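Local coordinates for heme-binding protein A / AI-2 binding protein A (Helicobacter pylori SS1, PDB 6OFQ) that binds peptides in the periplasm, here the tetrapeptide STSA, and probably hands them to an ABC transporter for uptake into the cell, at residues A[336-341]-A[437-442]; A[342-347]-A[482-487]; A[293-298]-A[424-429]. All blocks are in the same frame, centred on the assembly; numbering follows the deposited sequence.

Contact 1: A[336-341]-A[437-442]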
# COMPACT_ATOMS: atom_id res chain seq x y z
N VAL A 336 -12.10 -1.22 -14.45
CA VAL A 336 -12.69 -2.41 -15.03
C VAL A 336 -12.17 -3.64 -14.29
O VAL A 336 -12.95 -4.36 -13.69
CB VAL A 336 -12.36 -2.50 -16.52
CG1 VAL A 336 -13.02 -3.73 -17.11
CG2 VAL A 336 -12.91 -1.24 -17.24
N ASN A 337 -10.87 -3.90 -14.29
CA ASN A 337 -10.23 -5.02 -13.57
C ASN A 337 -9.71 -4.58 -12.22
O ASN A 337 -9.59 -3.39 -11.91
CB ASN A 337 -9.08 -5.60 -14.42
CG ASN A 337 -9.58 -6.06 -15.80
OD1 ASN A 337 -10.49 -6.91 -15.83
ND2 ASN A 337 -9.07 -5.45 -16.88
N PRO A 338 -9.31 -5.54 -11.37
CA PRO A 338 -8.89 -5.15 -10.01
C PRO A 338 -7.62 -4.33 -9.91
O PRO A 338 -7.39 -3.74 -8.87
CB PRO A 338 -8.70 -6.45 -9.27
CG PRO A 338 -9.61 -7.39 -10.02
CD PRO A 338 -9.50 -7.00 -11.47
N PHE A 339 -6.82 -4.28 -10.96
CA PHE A 339 -5.55 -3.55 -10.99
C PHE A 339 -5.49 -2.66 -12.24
O PHE A 339 -6.18 -2.94 -13.21
CB PHE A 339 -4.36 -4.50 -10.88
CG PHE A 339 -4.26 -5.46 -12.02
CD1 PHE A 339 -4.80 -6.72 -11.97
CD2 PHE A 339 -3.44 -5.18 -13.10
CE1 PHE A 339 -4.65 -7.60 -13.04
CE2 PHE A 339 -3.29 -6.03 -14.17
CZ PHE A 339 -3.84 -7.28 -14.13
N PRO A 340 -4.65 -1.64 -12.23
CA PRO A 340 -4.67 -0.64 -13.32
C PRO A 340 -3.90 -1.12 -14.55
O PRO A 340 -3.00 -1.96 -14.45
CB PRO A 340 -4.05 0.58 -12.67
CG PRO A 340 -3.11 0.04 -11.65
CD PRO A 340 -3.88 -1.15 -11.08
N PRO A 341 -4.18 -0.48 -15.70
CA PRO A 341 -3.59 -0.87 -16.97
C PRO A 341 -2.13 -0.49 -17.14
O PRO A 341 -1.53 -0.90 -18.13
CB PRO A 341 -4.50 -0.22 -18.02
CG PRO A 341 -5.17 0.84 -17.32
CD PRO A 341 -5.30 0.46 -15.89
N ASN A 437 0.16 -8.92 -6.68
CA ASN A 437 0.11 -7.95 -5.54
C ASN A 437 -1.32 -7.39 -5.38
O ASN A 437 -1.59 -6.80 -4.31
CB ASN A 437 1.16 -6.87 -5.77
CG ASN A 437 1.15 -5.77 -4.70
OD1 ASN A 437 0.82 -4.61 -5.02
ND2 ASN A 437 1.50 -6.07 -3.48
N PHE A 438 -2.14 -7.45 -6.43
CA PHE A 438 -3.55 -7.07 -6.31
C PHE A 438 -4.38 -8.34 -6.19
O PHE A 438 -5.18 -8.51 -5.23
CB PHE A 438 -4.09 -6.20 -7.46
CG PHE A 438 -3.50 -4.80 -7.55
CD1 PHE A 438 -2.16 -4.56 -7.91
CD2 PHE A 438 -4.35 -3.70 -7.40
CE1 PHE A 438 -1.72 -3.23 -8.05
CE2 PHE A 438 -3.87 -2.40 -7.52
CZ PHE A 438 -2.57 -2.17 -7.88
N LEU A 439 -4.34 -9.18 -7.21
CA LEU A 439 -5.25 -10.30 -7.28
C LEU A 439 -5.06 -11.27 -6.11
O LEU A 439 -6.05 -11.70 -5.51
CB LEU A 439 -5.10 -11.05 -8.58
CG LEU A 439 -5.35 -10.20 -9.84
CD1 LEU A 439 -5.01 -11.05 -11.07
CD2 LEU A 439 -6.79 -9.71 -9.88
N TYR A 440 -3.85 -11.64 -5.75
CA TYR A 440 -3.68 -12.62 -4.68
C TYR A 440 -3.75 -11.97 -3.32
O TYR A 440 -4.45 -12.43 -2.39
CB TYR A 440 -2.38 -13.42 -4.85
CG TYR A 440 -2.40 -14.71 -4.04
CD1 TYR A 440 -3.10 -15.79 -4.55
CD2 TYR A 440 -1.81 -14.83 -2.80
CE1 TYR A 440 -3.20 -16.98 -3.86
CE2 TYR A 440 -1.89 -16.06 -2.10
CZ TYR A 440 -2.61 -17.07 -2.68
OH TYR A 440 -2.76 -18.36 -2.09
N THR A 441 -3.09 -10.84 -3.17
CA THR A 441 -3.03 -10.22 -1.86
C THR A 441 -4.39 -9.72 -1.40
O THR A 441 -4.62 -9.66 -0.19
CB THR A 441 -2.02 -9.07 -1.95
OG1 THR A 441 -0.78 -9.62 -2.39
CG2 THR A 441 -1.74 -8.38 -0.59
N LEU A 442 -5.25 -9.29 -2.33
CA LEU A 442 -6.54 -8.66 -1.98
C LEU A 442 -7.75 -9.50 -2.25
O LEU A 442 -8.83 -9.22 -1.73
CB LEU A 442 -6.75 -7.30 -2.67
CG LEU A 442 -5.55 -6.37 -2.55
CD1 LEU A 442 -5.79 -5.14 -3.42
CD2 LEU A 442 -5.21 -5.96 -1.13

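Contact 2: A[342-347]-A[482-487]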
# COMPACT_ATOMS: atom_id res chain seq x y z
N THR A 342 -1.58 0.21 -16.15
CA THR A 342 -0.13 0.43 -16.07
C THR A 342 0.62 -0.85 -15.68
O THR A 342 1.84 -0.78 -15.77
CB THR A 342 0.14 1.53 -15.06
OG1 THR A 342 -0.74 1.32 -13.93
CG2 THR A 342 -0.20 2.86 -15.68
N ILE A 343 -0.04 -1.92 -15.30
CA ILE A 343 0.61 -3.18 -15.01
C ILE A 343 0.28 -4.14 -16.15
O ILE A 343 -0.84 -4.24 -16.62
CB ILE A 343 0.12 -3.67 -13.65
CG1 ILE A 343 0.41 -2.66 -12.56
CG2 ILE A 343 0.74 -5.03 -13.31
CD1 ILE A 343 -0.14 -3.06 -11.21
N TRP A 344 1.31 -4.93 -16.45
CA TRP A 344 1.12 -5.99 -17.40
C TRP A 344 0.06 -7.01 -17.00
O TRP A 344 -0.22 -7.19 -15.81
CB TRP A 344 2.42 -6.74 -17.67
CG TRP A 344 3.02 -7.53 -16.51
CD1 TRP A 344 3.84 -7.03 -15.54
CD2 TRP A 344 2.73 -8.88 -16.15
NE1 TRP A 344 4.17 -8.02 -14.63
CE2 TRP A 344 3.51 -9.16 -15.00
CE3 TRP A 344 1.92 -9.90 -16.68
CZ2 TRP A 344 3.54 -10.39 -14.38
CZ3 TRP A 344 1.99 -11.15 -16.03
CH2 TRP A 344 2.73 -11.36 -14.89
N GLY A 345 -0.56 -7.68 -17.98
CA GLY A 345 -1.52 -8.72 -17.68
C GLY A 345 -2.96 -8.26 -17.56
O GLY A 345 -3.89 -9.06 -17.44
N TYR A 346 -3.19 -6.95 -17.66
CA TYR A 346 -4.50 -6.35 -17.61
C TYR A 346 -5.36 -6.86 -18.76
O TYR A 346 -4.86 -6.97 -19.89
CB TYR A 346 -4.39 -4.84 -17.75
CG TYR A 346 -5.64 -4.01 -17.63
CD1 TYR A 346 -6.45 -3.70 -18.72
CD2 TYR A 346 -5.99 -3.47 -16.41
CE1 TYR A 346 -7.56 -2.91 -18.63
CE2 TYR A 346 -7.17 -2.72 -16.27
CZ TYR A 346 -7.90 -2.40 -17.37
OH TYR A 346 -9.03 -1.64 -17.22
N ASN A 347 -6.62 -7.21 -18.46
CA ASN A 347 -7.46 -7.80 -19.46
C ASN A 347 -8.22 -6.65 -20.13
O ASN A 347 -9.26 -6.17 -19.64
CB ASN A 347 -8.41 -8.82 -18.83
CG ASN A 347 -9.14 -9.64 -19.88
OD1 ASN A 347 -9.42 -9.09 -20.95
ND2 ASN A 347 -9.47 -10.89 -19.61
N ALA A 482 -1.57 -15.29 -19.48
CA ALA A 482 -2.74 -16.06 -19.89
C ALA A 482 -3.61 -16.49 -18.75
O ALA A 482 -4.84 -16.40 -18.77
CB ALA A 482 -2.31 -17.25 -20.76
N LEU A 483 -2.97 -16.87 -17.65
CA LEU A 483 -3.70 -17.26 -16.43
C LEU A 483 -4.38 -16.05 -15.77
O LEU A 483 -5.53 -16.14 -15.32
CB LEU A 483 -2.75 -17.96 -15.46
CG LEU A 483 -2.20 -19.31 -15.95
CD1 LEU A 483 -0.88 -19.68 -15.24
CD2 LEU A 483 -3.24 -20.37 -15.65
N TYR A 484 -3.67 -14.92 -15.74
CA TYR A 484 -4.28 -13.75 -15.12
C TYR A 484 -5.44 -13.17 -15.94
O TYR A 484 -6.44 -12.70 -15.36
CB TYR A 484 -3.26 -12.65 -14.86
CG TYR A 484 -2.30 -12.96 -13.74
CD1 TYR A 484 -2.79 -13.45 -12.53
CD2 TYR A 484 -0.96 -12.74 -13.88
CE1 TYR A 484 -1.90 -13.71 -11.47
CE2 TYR A 484 -0.09 -13.06 -12.85
CZ TYR A 484 -0.55 -13.50 -11.62
OH TYR A 484 0.36 -13.81 -10.62
N LEU A 485 -5.39 -13.34 -17.26
CA LEU A 485 -6.51 -12.92 -18.10
C LEU A 485 -7.77 -13.69 -17.70
O LEU A 485 -8.87 -13.12 -17.58
CB LEU A 485 -6.17 -13.04 -19.58
CG LEU A 485 -5.15 -12.11 -20.16
CD1 LEU A 485 -4.71 -12.45 -21.58
CD2 LEU A 485 -5.59 -10.67 -20.15
N LYS A 486 -7.61 -15.00 -17.54
CA LYS A 486 -8.75 -15.84 -17.19
C LYS A 486 -9.21 -15.48 -15.78
O LYS A 486 -10.43 -15.43 -15.52
CB LYS A 486 -8.42 -17.35 -17.28
CG LYS A 486 -8.08 -17.86 -18.66
CD LYS A 486 -7.63 -19.32 -18.68
CE LYS A 486 -7.17 -19.61 -20.11
NZ LYS A 486 -6.27 -20.80 -20.07
N ALA A 487 -8.28 -15.27 -14.85
CA ALA A 487 -8.69 -14.89 -13.51
C ALA A 487 -9.57 -13.62 -13.53
O ALA A 487 -10.54 -13.49 -12.78
CB ALA A 487 -7.50 -14.77 -12.57

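Contact 3: A[293-298]-A[424-429]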
# COMPACT_ATOMS: atom_id res chain seq x y z
N ALA A 293 -5.81 1.79 -7.54
CA ALA A 293 -7.18 1.40 -7.82
C ALA A 293 -8.04 1.76 -6.61
O ALA A 293 -7.56 1.71 -5.47
CB ALA A 293 -7.33 -0.08 -8.14
N SER A 294 -9.27 2.19 -6.86
CA SER A 294 -10.25 2.58 -5.82
C SER A 294 -11.58 1.93 -6.17
O SER A 294 -12.04 2.01 -7.30
CB SER A 294 -10.37 4.12 -5.83
OG SER A 294 -11.27 4.53 -4.82
N TRP A 295 -12.24 1.36 -5.15
CA TRP A 295 -13.45 0.53 -5.41
C TRP A 295 -14.33 0.51 -4.18
O TRP A 295 -13.97 1.08 -3.15
CB TRP A 295 -13.10 -0.89 -5.91
CG TRP A 295 -12.40 -1.76 -4.92
CD1 TRP A 295 -12.97 -2.61 -4.04
CD2 TRP A 295 -11.00 -1.81 -4.66
NE1 TRP A 295 -12.02 -3.25 -3.29
CE2 TRP A 295 -10.78 -2.79 -3.65
CE3 TRP A 295 -9.89 -1.19 -5.21
CZ2 TRP A 295 -9.52 -3.09 -3.17
CZ3 TRP A 295 -8.65 -1.49 -4.74
CH2 TRP A 295 -8.47 -2.41 -3.71
N LEU A 296 -15.48 -0.11 -4.32
CA LEU A 296 -16.34 -0.32 -3.19
C LEU A 296 -16.25 -1.79 -2.81
O LEU A 296 -16.59 -2.66 -3.64
CB LEU A 296 -17.73 0.16 -3.57
CG LEU A 296 -18.81 0.12 -2.49
CD1 LEU A 296 -18.56 1.16 -1.40
CD2 LEU A 296 -20.18 0.36 -3.11
N SER A 297 -15.79 -2.13 -1.61
CA SER A 297 -15.86 -3.49 -1.06
C SER A 297 -17.33 -3.81 -0.77
O SER A 297 -18.04 -2.91 -0.29
CB SER A 297 -15.13 -3.64 0.29
OG SER A 297 -13.72 -3.46 0.15
N LEU A 298 -17.75 -5.02 -1.11
CA LEU A 298 -19.07 -5.56 -0.75
C LEU A 298 -18.75 -6.82 0.04
O LEU A 298 -18.03 -7.70 -0.42
CB LEU A 298 -19.85 -5.96 -2.00
CG LEU A 298 -20.13 -4.85 -3.01
CD1 LEU A 298 -20.80 -5.33 -4.26
CD2 LEU A 298 -20.93 -3.70 -2.36
N ALA A 424 -17.85 -0.64 1.90
CA ALA A 424 -16.84 0.30 2.38
C ALA A 424 -15.99 0.71 1.17
O ALA A 424 -15.77 -0.11 0.28
CB ALA A 424 -15.96 -0.40 3.40
N PHE A 425 -15.53 1.94 1.16
CA PHE A 425 -14.51 2.31 0.17
C PHE A 425 -13.19 1.58 0.45
O PHE A 425 -12.82 1.39 1.61
CB PHE A 425 -14.30 3.82 0.17
CG PHE A 425 -15.45 4.61 -0.38
CD1 PHE A 425 -15.72 4.68 -1.71
CD2 PHE A 425 -16.33 5.20 0.46
CE1 PHE A 425 -16.74 5.46 -2.23
CE2 PHE A 425 -17.39 5.95 -0.02
CZ PHE A 425 -17.60 6.04 -1.35
N ALA A 426 -12.52 1.20 -0.65
CA ALA A 426 -11.26 0.51 -0.50
C ALA A 426 -10.35 1.09 -1.57
O ALA A 426 -10.80 1.56 -2.63
CB ALA A 426 -11.46 -0.97 -0.81
N GLY A 427 -9.06 1.05 -1.35
CA GLY A 427 -8.08 1.49 -2.34
C GLY A 427 -6.78 0.75 -2.09
O GLY A 427 -6.39 0.35 -0.98
N TRP A 428 -6.00 0.71 -3.16
CA TRP A 428 -4.69 0.07 -3.15
C TRP A 428 -3.73 0.76 -4.10
O TRP A 428 -4.09 1.12 -5.25
CB TRP A 428 -4.77 -1.37 -3.60
CG TRP A 428 -3.58 -2.24 -3.36
CD1 TRP A 428 -2.72 -2.76 -4.30
CD2 TRP A 428 -3.21 -2.82 -2.11
NE1 TRP A 428 -1.85 -3.63 -3.71
CE2 TRP A 428 -2.13 -3.67 -2.36
CE3 TRP A 428 -3.69 -2.66 -0.80
CZ2 TRP A 428 -1.50 -4.36 -1.34
CZ3 TRP A 428 -3.07 -3.38 0.18
CH2 TRP A 428 -2.02 -4.24 -0.09
N MET A 429 -2.53 0.99 -3.63
CA MET A 429 -1.39 1.40 -4.45
C MET A 429 -0.50 0.18 -4.58
O MET A 429 -0.13 -0.47 -3.59
CB MET A 429 -0.63 2.47 -3.67
CG MET A 429 0.74 2.81 -4.21
SD MET A 429 0.68 3.46 -5.90
CE MET A 429 2.43 3.42 -6.35

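Contact 1: A[336-341]-A[437-442]
The F438 ring carries F339 CB on one face. This methylene sits 3.6 Å from the centroid of the F438 ring, 17° off the normal, so it makes a CH-pi contact over the face. It is displaced toward the rim, and its closest ring atom is F438 CG at 3.5 Å. Two further groups approach the same ring obliquely. P338 O comes to 3.4 Å from F438 CD2, and P340 CD lies 3.6 Å from F438 CZ. W428, from the strand before the helix, meets F438 edge-to-face.

The F339 ring is touched obliquely by L439, whose CD1 lies 4.0 Å from F339 CE1. CG of F339 is placed between its own backbone N and carbonyl carbon (chi1 63°). The ring thus turns to L439 while CB stays over F438.

Residues 336-341 belong to the loop that follows strand 332-334, and F438 and L439 belong to helix 436-443. Both lie in the family 5 solute-binding fold of a type II periplasmic binding protein. The contact packs this proline-rich loop against the helix in the protein interior, and no hydrogen bond joins the two segments.

L439 CD2 also meets the P338 ring, 3.7 Å from P338 CG. Of the two methyls of L439, CD1 lies nearer F339 and CD2 nearer P338, and L439 CG also approaches the F339 ring. Helix 477-494 adds Y484 against L439 and I491 against P338. On the loop, N337 O is hydrogen-bonded to Y502 OH.

Contact 2: A[342-347]-A[482-487]
N347 and L485 meet through both a polar and an apolar contact. N347 lies just after a type II beta turn, I343 to Y346, in the loop between strand 332-334 and helix 357-366. L485 lies on helix 477-494 of this periplasmic binding protein. N347 ND2 donates to L485 O at 3.1 Å, with an N-H...O angle of 147°. The acceptor lies close to the amide plane of N347, but the donor is tilted 33° from the carbonyl plane of L485. The amide reaches the helix because N347 extends with CG opposite its backbone N (chi1 -170°). L485 CD2 packs against N347 CB, 3.6 Å away. The same methyl lies 3.6 Å from G345 O and 3.8 Å from Y346 O, so one leucine branch fits against the end of the turn.

One helix position earlier, Y484 meets W344. W344 CH2 comes to 3.9 Å from Y484 CE2, near the plane of the tyrosine ring and at its edge. The two ring planes are oblique to each other. G345 follows W344 with a positive phi, as glycine commonly does at the third position of a type II turn. The W344 ring lies close beside it, with CE3 near the G345 backbone.

The next shell holds these groups in place. Q488 is hydrogen-bonded through NE2 to G345 O and to Y484 O, and through OE1 to N347 N, which ties the turn to the helix. Y484 OH is hydrogen-bonded to R480 NH2, and at the other end of the N347 amide OD1 accepts from N349 N.

Contact 3: A[293-298]-A[424-429]
A424 O accepts the shortest bond between the two strands, from S297 N at 2.8 Å. This bond is bent, with an N-H...O angle of 141°. The return bond of this pair, A424 N to S297 O, is longer at 3.2 Å.

The segments run antiparallel. W295 pairs with A426 and A293 with W428 in the same hydrogen-bonded fashion, each with two bonds. These pairs alternate with the non-hydrogen-bonded pairs S294-G427 and L296-F425. At the first of these, G427 CA comes to 3.2 Å from A293 O, a CA-H...O contact. The strands belong to a mixed sheet of this type II binding protein. Strand 497-510 pairs antiparallel with 292-298 through S294 and L296, and strand 373-380 runs parallel beside 423-429.

W295 lies on the face that also holds A293, S297, A424, A426 and W428. Its CG stands between its backbone N and carbonyl carbon (chi1 66°), and the indole folds across the partner strand. A426 CB sits over one face, 3.6 Å from the centroid of the five-membered ring of W295, a CH-pi contact displaced toward the rim. At the ring edge, W428 CB lies in plane, 3.8 Å from W295 CH2. Beyond the strands, Y497 meets W295 edge-to-face, while N437 OD1 accepts from W428 NE1.

F425 and L296 point to the other face, where R383 makes a cation-pi contact with F425. The backbone bonds fix the register of the strands, and the small A426 side chain lets the broad W295 indole lie close against its neighbour.

Overall arrangement
The centres of contacts 1 and 3 lie about 12 Å from the chain centre, and that of contact 2 about 20 Å. Every touching residue of contact 1 is buried, while contacts 2 and 3 each reach solvent at some residues. Contacts 1 and 2 pack consecutive parts of one loop against helices 436-443 and 477-494. N337 ND2 joins them by a probable hydrogen bond to N347 O. Contacts 1 and 3 are linked because strand 423-429 leads on to helix 436-443. Contacts 2 and 3 do not touch. Contact 1 is mainly apolar, without a hydrogen bond across it. Contact 2 adds one side-chain hydrogen bond, and contact 3 rests on a ladder of six backbone bonds.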